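Local coordinates for HTH tetR-type domain-containing protein (PDB 3IUV) that is of unknown specific function but probably binds DNA as a TetR-type transcriptional regulator, at residues E10-I15 against Y49-L54. Sequence-based numbering, arbitrary orientation.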
loop_
_atom_site.group_PDB
_atom_site.type_symbol
_atom_site.label_atom_id
_atom_site.label_comp_id
_atom_site.label_asym_id
_atom_site.label_seq_id
_atom_site.Cartn_x
_atom_site.Cartn_y
_atom_site.Cartn_z
ATOM N N GLU A 10 28.814 -12.425 0.968
ATOM C CA GLU A 10 29.080 -11.393 1.976
ATOM C C GLU A 10 29.574 -10.145 1.283
ATOM O O GLU A 10 29.485 -9.034 1.809
ATOM C CB GLU A 10 30.062 -11.853 3.056
ATOM C CG GLU A 10 29.411 -12.039 4.425
ATOM C CD GLU A 10 29.082 -10.718 5.111
ATOM O OE1 GLU A 10 27.921 -10.264 5.022
ATOM O OE2 GLU A 10 29.993 -10.134 5.736
ATOM N N ARG A 11 30.106 -10.340 0.087
ATOM C CA ARG A 11 30.321 -9.227 -0.796
ATOM C C ARG A 11 28.950 -8.735 -1.238
ATOM O O ARG A 11 28.604 -7.574 -1.030
ATOM C CB ARG A 11 31.135 -9.659 -2.004
ATOM C CG ARG A 11 30.683 -8.988 -3.287
ATOM C CD ARG A 11 31.238 -7.589 -3.452
ATOM N NE ARG A 11 31.589 -6.969 -2.181
ATOM C CZ ARG A 11 32.830 -6.654 -1.824
ATOM N NH1 ARG A 11 33.852 -6.880 -2.643
ATOM N NH2 ARG A 11 33.047 -6.090 -0.648
ATOM N N ARG A 12 28.162 -9.640 -1.818
ATOM C CA ARG A 12 26.891 -9.266 -2.439
ATOM C C ARG A 12 25.803 -8.919 -1.416
ATOM O O ARG A 12 24.850 -8.193 -1.712
ATOM C CB ARG A 12 26.421 -10.355 -3.418
ATOM C CG ARG A 12 25.439 -11.377 -2.868
ATOM C CD ARG A 12 24.565 -11.984 -3.995
ATOM N NE ARG A 12 23.203 -12.281 -3.520
ATOM C CZ ARG A 12 22.101 -12.252 -4.272
ATOM N NH1 ARG A 12 20.922 -12.535 -3.735
ATOM N NH2 ARG A 12 22.169 -11.941 -5.557
ATOM N N GLN A 13 25.957 -9.437 -0.206
ATOM C CA GLN A 13 25.050 -9.115 0.867
ATOM C C GLN A 13 25.237 -7.665 1.290
ATOM O O GLN A 13 24.265 -6.903 1.434
ATOM C CB GLN A 13 25.331 -10.027 2.056
ATOM C CG GLN A 13 24.305 -9.910 3.169
ATOM C CD GLN A 13 22.915 -10.253 2.692
ATOM O OE1 GLN A 13 22.718 -11.220 1.941
ATOM N NE2 GLN A 13 21.939 -9.463 3.116
ATOM N N ARG A 14 26.496 -7.296 1.514
ATOM C CA ARG A 14 26.829 -5.939 1.910
ATOM C C ARG A 14 26.178 -5.011 0.932
ATOM O O ARG A 14 25.620 -3.980 1.315
ATOM C CB ARG A 14 28.336 -5.718 1.875
ATOM C CG ARG A 14 29.078 -6.257 3.078
ATOM C CD ARG A 14 30.564 -6.064 2.888
ATOM N NE ARG A 14 30.858 -4.760 2.297
ATOM C CZ ARG A 14 32.082 -4.345 1.989
ATOM N NH1 ARG A 14 33.119 -5.135 2.219
ATOM N NH2 ARG A 14 32.276 -3.144 1.451
ATOM N N ILE A 15 26.251 -5.393 -0.342
ATOM C CA ILE A 15 25.662 -4.599 -1.417
ATOM C C ILE A 15 24.135 -4.456 -1.259
ATOM O O ILE A 15 23.617 -3.336 -1.163
ATOM C CB ILE A 15 26.069 -5.137 -2.822
ATOM C CG1 ILE A 15 27.550 -4.812 -3.104
ATOM C CG2 ILE A 15 25.135 -4.594 -3.932
ATOM C CD1 ILE A 15 28.076 -5.330 -4.418
ATOM N N TYR A 49 29.053 -6.375 -10.955
ATOM C CA TYR A 49 29.432 -7.768 -11.098
ATOM C C TYR A 49 28.315 -8.621 -10.493
ATOM O O TYR A 49 27.947 -9.684 -10.991
ATOM C CB TYR A 49 30.777 -7.993 -10.397
ATOM C CG TYR A 49 31.235 -9.423 -10.327
ATOM C CD1 TYR A 49 31.377 -10.179 -11.479
ATOM C CD2 TYR A 49 31.540 -10.016 -9.096
ATOM C CE1 TYR A 49 31.800 -11.487 -11.418
ATOM C CE2 TYR A 49 31.957 -11.320 -9.022
ATOM C CZ TYR A 49 32.089 -12.053 -10.190
ATOM O OH TYR A 49 32.515 -13.358 -10.132
ATOM N N HIS A 50 27.731 -8.103 -9.435
ATOM C CA HIS A 50 26.634 -8.789 -8.800
ATOM C C HIS A 50 25.256 -8.383 -9.331
ATOM O O HIS A 50 24.315 -9.156 -9.253
ATOM C CB HIS A 50 26.736 -8.607 -7.291
ATOM C CG HIS A 50 27.930 -9.288 -6.711
ATOM N ND1 HIS A 50 28.028 -10.655 -6.616
ATOM C CD2 HIS A 50 29.102 -8.788 -6.233
ATOM C CE1 HIS A 50 29.196 -10.977 -6.091
ATOM N NE2 HIS A 50 29.860 -9.858 -5.847
ATOM N N PHE A 51 25.122 -7.189 -9.886
ATOM C CA PHE A 51 23.811 -6.778 -10.376
ATOM C C PHE A 51 23.943 -5.949 -11.623
ATOM O O PHE A 51 24.306 -4.777 -11.555
ATOM C CB PHE A 51 23.042 -5.982 -9.310
ATOM C CG PHE A 51 22.894 -6.708 -8.008
ATOM C CD1 PHE A 51 23.699 -6.388 -6.925
ATOM C CD2 PHE A 51 21.961 -7.726 -7.866
ATOM C CE1 PHE A 51 23.574 -7.067 -5.715
ATOM C CE2 PHE A 51 21.834 -8.417 -6.661
ATOM C CZ PHE A 51 22.644 -8.089 -5.585
ATOM N N ALA A 52 23.637 -6.562 -12.761
ATOM C CA ALA A 52 23.633 -5.859 -14.042
ATOM C C ALA A 52 22.542 -4.779 -14.132
ATOM O O ALA A 52 22.856 -3.576 -14.186
ATOM C CB ALA A 52 23.487 -6.848 -15.163
ATOM N N THR A 53 21.270 -5.193 -14.164
ATOM C CA THR A 53 20.189 -4.219 -14.237
ATOM C C THR A 53 20.060 -3.576 -12.879
ATOM O O THR A 53 20.484 -4.154 -11.879
ATOM C CB THR A 53 18.825 -4.825 -14.646
ATOM O OG1 THR A 53 18.186 -5.412 -13.506
ATOM C CG2 THR A 53 19.002 -5.866 -15.719
ATOM N N LEU A 54 19.490 -2.375 -12.849
ATOM C CA LEU A 54 19.191 -1.714 -11.594
ATOM C C LEU A 54 18.086 -2.525 -10.967
ATOM O O LEU A 54 17.881 -2.478 -9.755
ATOM C CB LEU A 54 18.708 -0.283 -11.831
ATOM C CG LEU A 54 19.156 0.805 -10.844
ATOM C CD1 LEU A 54 18.931 0.383 -9.393
ATOM C CD2 LEU A 54 20.626 1.197 -11.083
#
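The imidazole of H50 lies between two carbon groups: CB of R12 sits over one face, and CD2 of its own neighbour Y49 lies over the opposite one. The R12 approach is a CH-pi contact, with CB 3.8 Å from the centroid of the H50 ring and 19° off its normal. A flat, partly exposed histidine suits this place, offering a face to R12 while its CD2 meets I15. F51 is met differently, for CG2 of I15 comes to its edge, near the ring plane, 3.4 Å from CE1. NH2 of R12 approaches the same ring obliquely, 3.7 Å from CE2 of F51, its guanidinium plane turned 37° from the ring. An arginine suits this partly exposed place: its CB packs on the imidazole, while the chain, bent at chi3, brings NH2 beside the F51 ring. Branched I15 serves both rings, CG2 going to F51 and CD1 to CD2 of H50 at 4.0 Å. With CG2 anti to the backbone N and CG1 beside it (chi1 -72°), the two branches diverge toward their separate partners. The contact joins the start of helix 11-24 to the end of helix 44-50, the second helix of the predicted helix-turn-helix, in TetR-family proteins the recognition helix. F51, just past that helix, is a large apolar group suited to burial, and its ring also packs on L57 and A60 of helix 54-73. Replacing H50 by an alanine would take away the ring and is likely to leave CB of R12 and CD1 of I15 without their aromatic partner, weakening the link between the two helices. No hydrogen bond crosses between the segments; beyond them, the carbonyl O of F51 is hydrogen-bonded to NE2 of H33.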